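Local coordinates for putative transcriptional regulator protein, LacI family (Rhizobium etli, PDB 3MIZ) that probably binds a cis-regulatory DNA region and represses transcription, as other members of the LacI family do, at residues 74-79 with 98-103; 110-115 with 275-280; 18-23 with 49-54. All blocks are in the same frame, centred on the assembly; numbering follows the deposited sequence.

In the fold
All three contacts lie in the half of the chain that contains the N-terminal parallel sheet. Interaction 3 joins strands 15-20 and 46-51 of this sheet, and interaction 1 continues it on the other side, through strand 73-78. Their centres are about 10 Å apart, and Val77 N lies 2.9 Å from Ile19 O, a probable hydrogen bond. Interaction 2 follows, with its centre about 10 Å from that of interaction 1. There Asn99 N lies 2.9 Å from Ile111 O, again a probable hydrogen bond. Interactions 2 and 3 do not touch; their nearest atoms are about 12 Å apart. The parallel strands and the helices between them fit the periplasmic-binding-protein-like fold.

Interaction 1. Residues 74-79 with 98-103; sequences VLYVTM and INCRPQ
Ile98 N donates to Tyr76 O at 2.8 Å, with a nearly straight N-H...O angle of 171°. A second backbone bond, Thr78 N to Ile98 O, is weak at 3.4 Å. Between the two, Val77 CA points its hydrogen at the same Ile98 O.

These bonds make a parallel bridge between Val77 and Ile98. Strand 73-78 of the parallel sheet pairs here with strand 95-97, just after which Ile98 lies, in the periplasmic-binding-protein-like fold. At residues 98 and 99 the chain turns a corner and leaves this pairing.

The apolar contacts centre on Ile98. Its CD1 tip meets Leu75 CD2 at 3.7 Å, and its CB meets Val77 CG2. Ile32 and Ile36 of helix 30-42 cover the same side chain.

Past the corner, Cys100 points its side chain toward strand 73-78. Its SG sits between the backbone N and the carbonyl carbon (chi1 54°), which brings the sulfur to the edge of the Tyr76 ring, in the ring plane. This is a sulfur-aromatic contact, with SG 3.9 Å from Tyr76 CD2. Thr78 CG2 touches the same sulfur at 3.8 Å. Thr78 OG1 packs on Cys100 CB and is hydrogen-bonded to Tyr80 O.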
loop_
_atom_site.group_PDB
_atom_site.type_symbol
_atom_site.label_atom_id
_atom_site.label_comp_id
_atom_site.label_asym_id
_atom_site.label_seq_id
_atom_site.Cartn_x
_atom_site.Cartn_y
_atom_site.Cartn_z
ATOM N N VAL A 74 15.439 8.635 -17.547
ATOM C CA VAL A 74 14.333 7.784 -17.116
ATOM C C VAL A 74 14.751 6.736 -16.095
ATOM O O VAL A 74 15.810 6.120 -16.210
ATOM C CB VAL A 74 13.700 7.014 -18.313
ATOM C CG1 VAL A 74 12.756 5.910 -17.798
ATOM C CG2 VAL A 74 12.938 7.960 -19.202
ATOM N N LEU A 75 13.916 6.553 -15.084
ATOM C CA LEU A 75 14.155 5.517 -14.101
ATOM C C LEU A 75 13.054 4.512 -14.408
ATOM O O LEU A 75 11.871 4.790 -14.227
ATOM C CB LEU A 75 14.028 6.076 -12.686
ATOM C CG LEU A 75 15.169 7.046 -12.372
ATOM C CD1 LEU A 75 14.866 7.829 -11.111
ATOM C CD2 LEU A 75 16.470 6.254 -12.234
ATOM N N TYR A 76 13.455 3.365 -14.938
ATOM C CA TYR A 76 12.535 2.298 -15.299
ATOM C C TYR A 76 12.364 1.464 -14.041
ATOM O O TYR A 76 13.266 0.718 -13.663
ATOM C CB TYR A 76 13.160 1.448 -16.396
ATOM C CG TYR A 76 12.173 0.605 -17.131
ATOM C CD1 TYR A 76 11.390 1.159 -18.144
ATOM C CD2 TYR A 76 12.027 -0.752 -16.841
ATOM C CE1 TYR A 76 10.498 0.392 -18.858
ATOM C CE2 TYR A 76 11.130 -1.534 -17.555
ATOM C CZ TYR A 76 10.369 -0.950 -18.567
ATOM O OH TYR A 76 9.486 -1.707 -19.302
ATOM N N VAL A 77 11.204 1.582 -13.406
ATOM C CA VAL A 77 10.948 0.887 -12.154
ATOM C C VAL A 77 9.799 -0.113 -12.217
ATOM O O VAL A 77 8.690 0.211 -12.644
ATOM C CB VAL A 77 10.636 1.918 -11.037
ATOM C CG1 VAL A 77 10.470 1.219 -9.692
ATOM C CG2 VAL A 77 11.728 2.967 -10.986
ATOM N N THR A 78 10.066 -1.337 -11.788
ATOM C CA THR A 78 9.017 -2.349 -11.775
ATOM C C THR A 78 8.541 -2.522 -10.333
ATOM O O THR A 78 9.328 -2.380 -9.391
ATOM C CB THR A 78 9.529 -3.690 -12.341
ATOM O OG1 THR A 78 10.733 -4.082 -11.669
ATOM C CG2 THR A 78 9.824 -3.545 -13.837
HETATM N N MSE A 79 7.254 -2.809 -10.158
HETATM C CA MSE A 79 6.697 -2.992 -8.817
HETATM C C MSE A 79 7.303 -4.210 -8.123
HETATM O O MSE A 79 7.524 -4.201 -6.910
HETATM C CB MSE A 79 5.176 -3.118 -8.896
HETATM C CG MSE A 79 4.486 -1.806 -9.202
HETATM SE SE MSE A 79 4.869 -0.477 -7.831
HETATM C CE MSE A 79 6.271 0.547 -8.719
ATOM N N ILE A 98 15.478 0.006 -12.152
ATOM C CA ILE A 98 15.446 -0.232 -10.709
ATOM C C ILE A 98 14.423 -1.309 -10.351
ATOM O O ILE A 98 13.244 -1.203 -10.710
ATOM C CB ILE A 98 15.089 1.053 -9.935
ATOM C CG1 ILE A 98 16.077 2.176 -10.302
ATOM C CG2 ILE A 98 15.154 0.772 -8.421
ATOM C CD1 ILE A 98 15.613 3.581 -9.880
ATOM N N ASN A 99 14.898 -2.330 -9.645
ATOM C CA ASN A 99 14.093 -3.472 -9.188
ATOM C C ASN A 99 13.855 -4.460 -10.323
ATOM O O ASN A 99 12.971 -5.320 -10.250
ATOM C CB ASN A 99 12.741 -3.005 -8.634
ATOM C CG ASN A 99 12.144 -4.000 -7.651
ATOM O OD1 ASN A 99 10.935 -4.024 -7.424
ATOM N ND2 ASN A 99 12.996 -4.817 -7.057
ATOM N N CYS A 100 14.651 -4.326 -11.375
ATOM C CA CYS A 100 14.534 -5.188 -12.529
ATOM C C CYS A 100 15.860 -5.230 -13.275
ATOM O O CYS A 100 16.756 -4.417 -13.033
ATOM C CB CYS A 100 13.412 -4.685 -13.451
ATOM S SG CYS A 100 13.548 -2.935 -13.955
ATOM N N ARG A 101 15.976 -6.199 -14.173
ATOM C CA ARG A 101 17.179 -6.388 -14.965
ATOM C C ARG A 101 16.769 -6.617 -16.419
ATOM O O ARG A 101 15.742 -7.244 -16.692
ATOM C CB ARG A 101 17.942 -7.605 -14.431
ATOM C CG ARG A 101 18.716 -8.405 -15.460
ATOM C CD ARG A 101 19.179 -9.717 -14.853
ATOM N NE ARG A 101 18.191 -10.209 -13.893
ATOM C CZ ARG A 101 18.300 -11.331 -13.188
ATOM N NH1 ARG A 101 19.362 -12.120 -13.321
ATOM N NH2 ARG A 101 17.349 -11.652 -12.324
ATOM N N PRO A 102 17.571 -6.121 -17.368
ATOM C CA PRO A 102 17.231 -6.312 -18.780
ATOM C C PRO A 102 17.382 -7.767 -19.197
ATOM O O PRO A 102 18.197 -8.497 -18.632
ATOM C CB PRO A 102 18.228 -5.407 -19.498
ATOM C CG PRO A 102 19.444 -5.492 -18.609
ATOM C CD PRO A 102 18.837 -5.377 -17.221
ATOM N N GLN A 103 16.583 -8.188 -20.174
ATOM C CA GLN A 103 16.668 -9.553 -20.681
ATOM C C GLN A 103 17.936 -9.625 -21.525
ATOM O O GLN A 103 18.648 -10.637 -21.530
ATOM C CB GLN A 103 15.444 -9.881 -21.541
ATOM C CG GLN A 103 15.409 -11.314 -22.049
ATOM C CD GLN A 103 15.541 -12.327 -20.928
ATOM O OE1 GLN A 103 16.606 -12.469 -20.325
ATOM N NE2 GLN A 103 14.452 -13.033 -20.636
#

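Interaction 2. Residues 110-115 with 275-280; sequences SIEPDD and PGSRVV
Ile111 CG1 stands anti to the backbone N (chi1 -173°), and the chain runs on extended to CD1. This carries CD1 to Val280 CG2, 3.8 Å away, and the two side chains cross obliquely. Asp114 CB rests on Val279 CG1 at 3.5 Å. With CG anti to N (chi1 -157°), Asp114 CG and OD2 also lie along that methyl.

Strands 110-113 and 277-280 run parallel, their axes 24° apart. The register pairs Ser110 with Ser277 and Pro113 with Val280. Strand 277-285, from near the end of the chain, thus returns to the half that holds the N-terminal sheet, consistent with the periplasmic-binding-protein-like fold. Arg278 N donates to Ser110 O, and Arg278 O accepts from Glu112 N at 3.1 Å. Val280 N gives the shortest bond, 2.7 Å to Glu112 O. Asp114 N then makes a bent bond to Val280 O at 2.9 Å. At the other end Ser110 N makes only a weak bond to Gly276 O. A water lies 2.8 Å from Ser110 OG and donates weakly to the same Gly276 O.

The charged ends find their polar partners outside the two strands. Glu112 OE2 forms a salt bridge with Arg81, Asp114 OD1 caps Gln117 N of helix 115-127, and Arg278 has a cation-pi contact with Trp263 of helix 253-268. The cross-strand hold is therefore mainly backbone bonding and apolar packing.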
loop_
_atom_site.group_PDB
_atom_site.type_symbol
_atom_site.label_atom_id
_atom_site.label_comp_id
_atom_site.label_asym_id
_atom_site.label_seq_id
_atom_site.Cartn_x
_atom_site.Cartn_y
_atom_site.Cartn_z
ATOM N N SER A 110 21.486 -1.474 -14.167
ATOM C CA SER A 110 20.364 -1.878 -13.339
ATOM C C SER A 110 20.788 -2.102 -11.903
ATOM O O SER A 110 21.931 -2.465 -11.626
ATOM C CB SER A 110 19.731 -3.157 -13.884
ATOM O OG SER A 110 20.662 -4.221 -13.886
ATOM N N ILE A 111 19.854 -1.867 -10.992
ATOM C CA ILE A 111 20.117 -2.063 -9.578
ATOM C C ILE A 111 18.889 -2.766 -8.995
ATOM O O ILE A 111 17.753 -2.317 -9.173
ATOM C CB ILE A 111 20.419 -0.703 -8.896
ATOM C CG1 ILE A 111 20.864 -0.930 -7.453
ATOM C CG2 ILE A 111 19.209 0.218 -8.988
ATOM C CD1 ILE A 111 21.540 0.295 -6.810
ATOM N N GLU A 112 19.132 -3.893 -8.334
ATOM C CA GLU A 112 18.077 -4.720 -7.755
ATOM C C GLU A 112 18.398 -5.155 -6.329
ATOM O O GLU A 112 19.550 -5.100 -5.895
ATOM C CB GLU A 112 17.926 -6.011 -8.551
ATOM C CG GLU A 112 17.616 -5.884 -10.028
ATOM C CD GLU A 112 17.851 -7.207 -10.731
ATOM O OE1 GLU A 112 19.026 -7.518 -11.021
ATOM O OE2 GLU A 112 16.873 -7.943 -10.971
ATOM N N PRO A 113 17.378 -5.639 -5.601
ATOM C CA PRO A 113 17.549 -6.110 -4.224
ATOM C C PRO A 113 17.984 -7.571 -4.322
ATOM O O PRO A 113 17.713 -8.234 -5.331
ATOM C CB PRO A 113 16.148 -5.961 -3.641
ATOM C CG PRO A 113 15.287 -6.337 -4.798
ATOM C CD PRO A 113 15.948 -5.600 -5.962
ATOM N N ASP A 114 18.644 -8.083 -3.290
ATOM C CA ASP A 114 19.114 -9.461 -3.313
ATOM C C ASP A 114 18.179 -10.414 -2.559
ATOM O O ASP A 114 18.435 -10.758 -1.405
ATOM C CB ASP A 114 20.515 -9.530 -2.706
ATOM C CG ASP A 114 21.292 -10.741 -3.167
ATOM O OD1 ASP A 114 20.680 -11.797 -3.428
ATOM O OD2 ASP A 114 22.533 -10.634 -3.247
ATOM N N ASP A 115 17.100 -10.833 -3.215
ATOM C CA ASP A 115 16.131 -11.759 -2.631
ATOM C C ASP A 115 16.788 -13.025 -2.105
ATOM O O ASP A 115 16.452 -13.519 -1.029
ATOM C CB ASP A 115 15.092 -12.157 -3.680
ATOM C CG ASP A 115 14.166 -11.025 -4.023
ATOM O OD1 ASP A 115 13.065 -10.969 -3.446
ATOM O OD2 ASP A 115 14.555 -10.179 -4.849
ATOM N N PRO A 275 28.241 0.134 -16.592
ATOM C CA PRO A 275 26.855 -0.236 -16.303
ATOM C C PRO A 275 26.773 -1.517 -15.490
ATOM O O PRO A 275 26.848 -1.487 -14.262
ATOM C CB PRO A 275 26.235 -0.376 -17.695
ATOM C CG PRO A 275 27.395 -0.795 -18.543
ATOM C CD PRO A 275 28.496 0.113 -18.044
ATOM N N GLY A 276 26.625 -2.644 -16.173
ATOM C CA GLY A 276 26.535 -3.902 -15.463
ATOM C C GLY A 276 25.434 -3.839 -14.426
ATOM O O GLY A 276 24.661 -2.876 -14.376
ATOM N N SER A 277 25.372 -4.860 -13.583
ATOM C CA SER A 277 24.347 -4.942 -12.557
ATOM C C SER A 277 24.868 -4.778 -11.134
ATOM O O SER A 277 25.924 -5.296 -10.779
ATOM C CB SER A 277 23.620 -6.283 -12.679
ATOM O OG SER A 277 22.782 -6.520 -11.562
ATOM N N ARG A 278 24.115 -4.035 -10.332
ATOM C CA ARG A 278 24.445 -3.831 -8.927
ATOM C C ARG A 278 23.327 -4.528 -8.170
ATOM O O ARG A 278 22.162 -4.441 -8.563
ATOM C CB ARG A 278 24.414 -2.351 -8.548
ATOM C CG ARG A 278 25.509 -1.494 -9.138
ATOM C CD ARG A 278 25.299 -0.068 -8.684
ATOM N NE ARG A 278 26.351 0.833 -9.130
ATOM C CZ ARG A 278 26.386 2.127 -8.830
ATOM N NH1 ARG A 278 25.422 2.661 -8.087
ATOM N NH2 ARG A 278 27.387 2.884 -9.264
ATOM N N VAL A 279 23.668 -5.235 -7.102
ATOM C CA VAL A 279 22.643 -5.893 -6.316
ATOM C C VAL A 279 22.820 -5.441 -4.871
ATOM O O VAL A 279 23.879 -5.635 -4.277
ATOM C CB VAL A 279 22.743 -7.429 -6.417
ATOM C CG1 VAL A 279 21.568 -8.066 -5.705
ATOM C CG2 VAL A 279 22.747 -7.852 -7.879
ATOM N N VAL A 280 21.784 -4.813 -4.323
ATOM C CA VAL A 280 21.829 -4.314 -2.952
ATOM C C VAL A 280 21.251 -5.327 -1.965
ATOM O O VAL A 280 20.167 -5.864 -2.170
ATOM C CB VAL A 280 21.056 -2.983 -2.832
ATOM C CG1 VAL A 280 21.097 -2.478 -1.393
ATOM C CG2 VAL A 280 21.647 -1.952 -3.784
HETATM O O HOH W 1 22.225 -4.303 -16.166
#

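Interaction 3. Residues 18-23 with 49-54; sequences IITDYV and IANTGG
Tyr22 reaches back to the turn at Gly53 and Gly54. Its CB leaves the backbone pointing away from segment 49-54, but CG lies beside the backbone N (chi1 -51°), and the ring returns. CD1 and CE1 come to Gly53 O, with CE1 3.4 Å from it. CZ lies near Gly54 CA, and the tip OH is 3.4 Å from that carbon. Asp21 CB packs on one ring face, offset toward the rim. Replacing Tyr22 with an alanine would probably leave Gly53 O and Gly54 CA without their ring contact and open a gap beside the turn.

Before the turn the strands pair in parallel. Ala50 N donates to Ile18 O at 2.9 Å. Thr20 N and Thr52 N continue the pattern, to Ala50 O and Thr20 O. Gly53 N then bonds to Asp21 O, at a bent angle of 130°. Thr52 OG1 accepts from Gly54 N, an ST turn.

Ile18 and Ile49 lie side by side, with Ile18 CD1 4.0 Å from Ile49 CG1. On the other face Ile19 CG2 meets Thr52 CG2 at 3.7 Å, crossing at about a right angle.

The contact is the strand pair of a beta-alpha-beta crossover made by strand 15-20, helix 30-42 and strand 46-51. Helix 30-42 covers Ile18 and Ile49, and helix 56-68 covers Ile19 and Ala50. Strand 73-78 flanks strand 15-20, while Ile49 packs against Ile49 of the second subunit.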
loop_
_atom_site.group_PDB
_atom_site.type_symbol
_atom_site.label_atom_id
_atom_site.label_comp_id
_atom_site.label_asym_id
_atom_site.label_seq_id
_atom_site.Cartn_x
_atom_site.Cartn_y
_atom_site.Cartn_z
ATOM N N ILE A 18 9.820 8.715 -14.455
ATOM C CA ILE A 18 9.792 7.355 -13.924
ATOM C C ILE A 18 8.775 6.578 -14.735
ATOM O O ILE A 18 7.620 6.983 -14.841
ATOM C CB ILE A 18 9.314 7.301 -12.461
ATOM C CG1 ILE A 18 10.293 8.038 -11.550
ATOM C CG2 ILE A 18 9.175 5.824 -12.017
ATOM C CD1 ILE A 18 9.868 8.016 -10.073
ATOM N N ILE A 19 9.198 5.473 -15.327
ATOM C CA ILE A 19 8.258 4.659 -16.077
ATOM C C ILE A 19 8.062 3.426 -15.218
ATOM O O ILE A 19 8.992 2.653 -15.008
ATOM C CB ILE A 19 8.809 4.272 -17.467
ATOM C CG1 ILE A 19 8.958 5.535 -18.323
ATOM C CG2 ILE A 19 7.873 3.255 -18.141
ATOM C CD1 ILE A 19 9.418 5.283 -19.742
ATOM N N THR A 20 6.861 3.267 -14.681
ATOM C CA THR A 20 6.584 2.113 -13.851
ATOM C C THR A 20 5.509 1.255 -14.490
ATOM O O THR A 20 4.797 1.712 -15.374
ATOM C CB THR A 20 6.111 2.522 -12.468
ATOM O OG1 THR A 20 5.956 1.345 -11.670
ATOM C CG2 THR A 20 4.776 3.266 -12.554
ATOM N N ASP A 21 5.383 0.013 -14.033
ATOM C CA ASP A 21 4.380 -0.876 -14.598
ATOM C C ASP A 21 3.054 -0.999 -13.848
ATOM O O ASP A 21 2.021 -0.547 -14.341
ATOM C CB ASP A 21 4.968 -2.283 -14.835
ATOM C CG ASP A 21 5.703 -2.852 -13.618
ATOM O OD1 ASP A 21 5.634 -2.264 -12.517
ATOM O OD2 ASP A 21 6.352 -3.912 -13.773
ATOM N N TYR A 22 3.072 -1.574 -12.649
ATOM C CA TYR A 22 1.821 -1.803 -11.925
ATOM C C TYR A 22 1.594 -1.018 -10.644
ATOM O O TYR A 22 1.022 -1.546 -9.688
ATOM C CB TYR A 22 1.699 -3.295 -11.620
ATOM C CG TYR A 22 1.901 -4.164 -12.836
ATOM C CD1 TYR A 22 0.924 -4.247 -13.830
ATOM C CD2 TYR A 22 3.079 -4.883 -13.009
ATOM C CE1 TYR A 22 1.118 -5.024 -14.967
ATOM C CE2 TYR A 22 3.285 -5.663 -14.144
ATOM C CZ TYR A 22 2.298 -5.727 -15.120
ATOM O OH TYR A 22 2.505 -6.485 -16.248
ATOM N N VAL A 23 2.004 0.242 -10.630
ATOM C CA VAL A 23 1.854 1.072 -9.440
ATOM C C VAL A 23 0.398 1.307 -9.020
ATOM O O VAL A 23 0.114 1.461 -7.829
ATOM C CB VAL A 23 2.560 2.448 -9.635
ATOM C CG1 VAL A 23 1.752 3.329 -10.566
ATOM C CG2 VAL A 23 2.776 3.120 -8.297
ATOM N N ILE A 49 5.889 10.863 -13.169
ATOM C CA ILE A 49 5.642 9.427 -13.219
ATOM C C ILE A 49 4.589 9.022 -14.264
ATOM O O ILE A 49 3.561 9.681 -14.403
ATOM C CB ILE A 49 5.166 8.926 -11.833
ATOM C CG1 ILE A 49 6.174 9.327 -10.752
ATOM C CG2 ILE A 49 4.979 7.419 -11.860
ATOM C CD1 ILE A 49 5.707 8.956 -9.334
ATOM N N ALA A 50 4.863 7.936 -14.990
ATOM C CA ALA A 50 3.939 7.397 -15.992
ATOM C C ALA A 50 3.857 5.885 -15.771
ATOM O O ALA A 50 4.876 5.235 -15.578
ATOM C CB ALA A 50 4.440 7.697 -17.402
ATOM N N ASN A 51 2.645 5.339 -15.808
ATOM C CA ASN A 51 2.419 3.910 -15.583
ATOM C C ASN A 51 1.983 3.220 -16.878
ATOM O O ASN A 51 1.091 3.705 -17.564
ATOM C CB ASN A 51 1.337 3.731 -14.510
ATOM C CG ASN A 51 1.340 2.335 -13.890
ATOM O OD1 ASN A 51 2.367 1.862 -13.401
ATOM N ND2 ASN A 51 0.182 1.682 -13.890
ATOM N N THR A 52 2.610 2.090 -17.192
ATOM C CA THR A 52 2.306 1.332 -18.407
ATOM C C THR A 52 1.165 0.334 -18.195
ATOM O O THR A 52 0.502 -0.080 -19.151
ATOM C CB THR A 52 3.525 0.509 -18.877
ATOM O OG1 THR A 52 3.746 -0.560 -17.950
ATOM C CG2 THR A 52 4.772 1.368 -18.959
ATOM N N GLY A 53 0.945 -0.063 -16.945
ATOM C CA GLY A 53 -0.102 -1.029 -16.662
ATOM C C GLY A 53 0.285 -2.380 -17.242
ATOM O O GLY A 53 -0.539 -3.295 -17.340
ATOM N N GLY A 54 1.549 -2.498 -17.632
ATOM C CA GLY A 54 2.057 -3.732 -18.199
ATOM C C GLY A 54 1.853 -3.856 -19.700
ATOM O O GLY A 54 2.100 -4.917 -20.277
#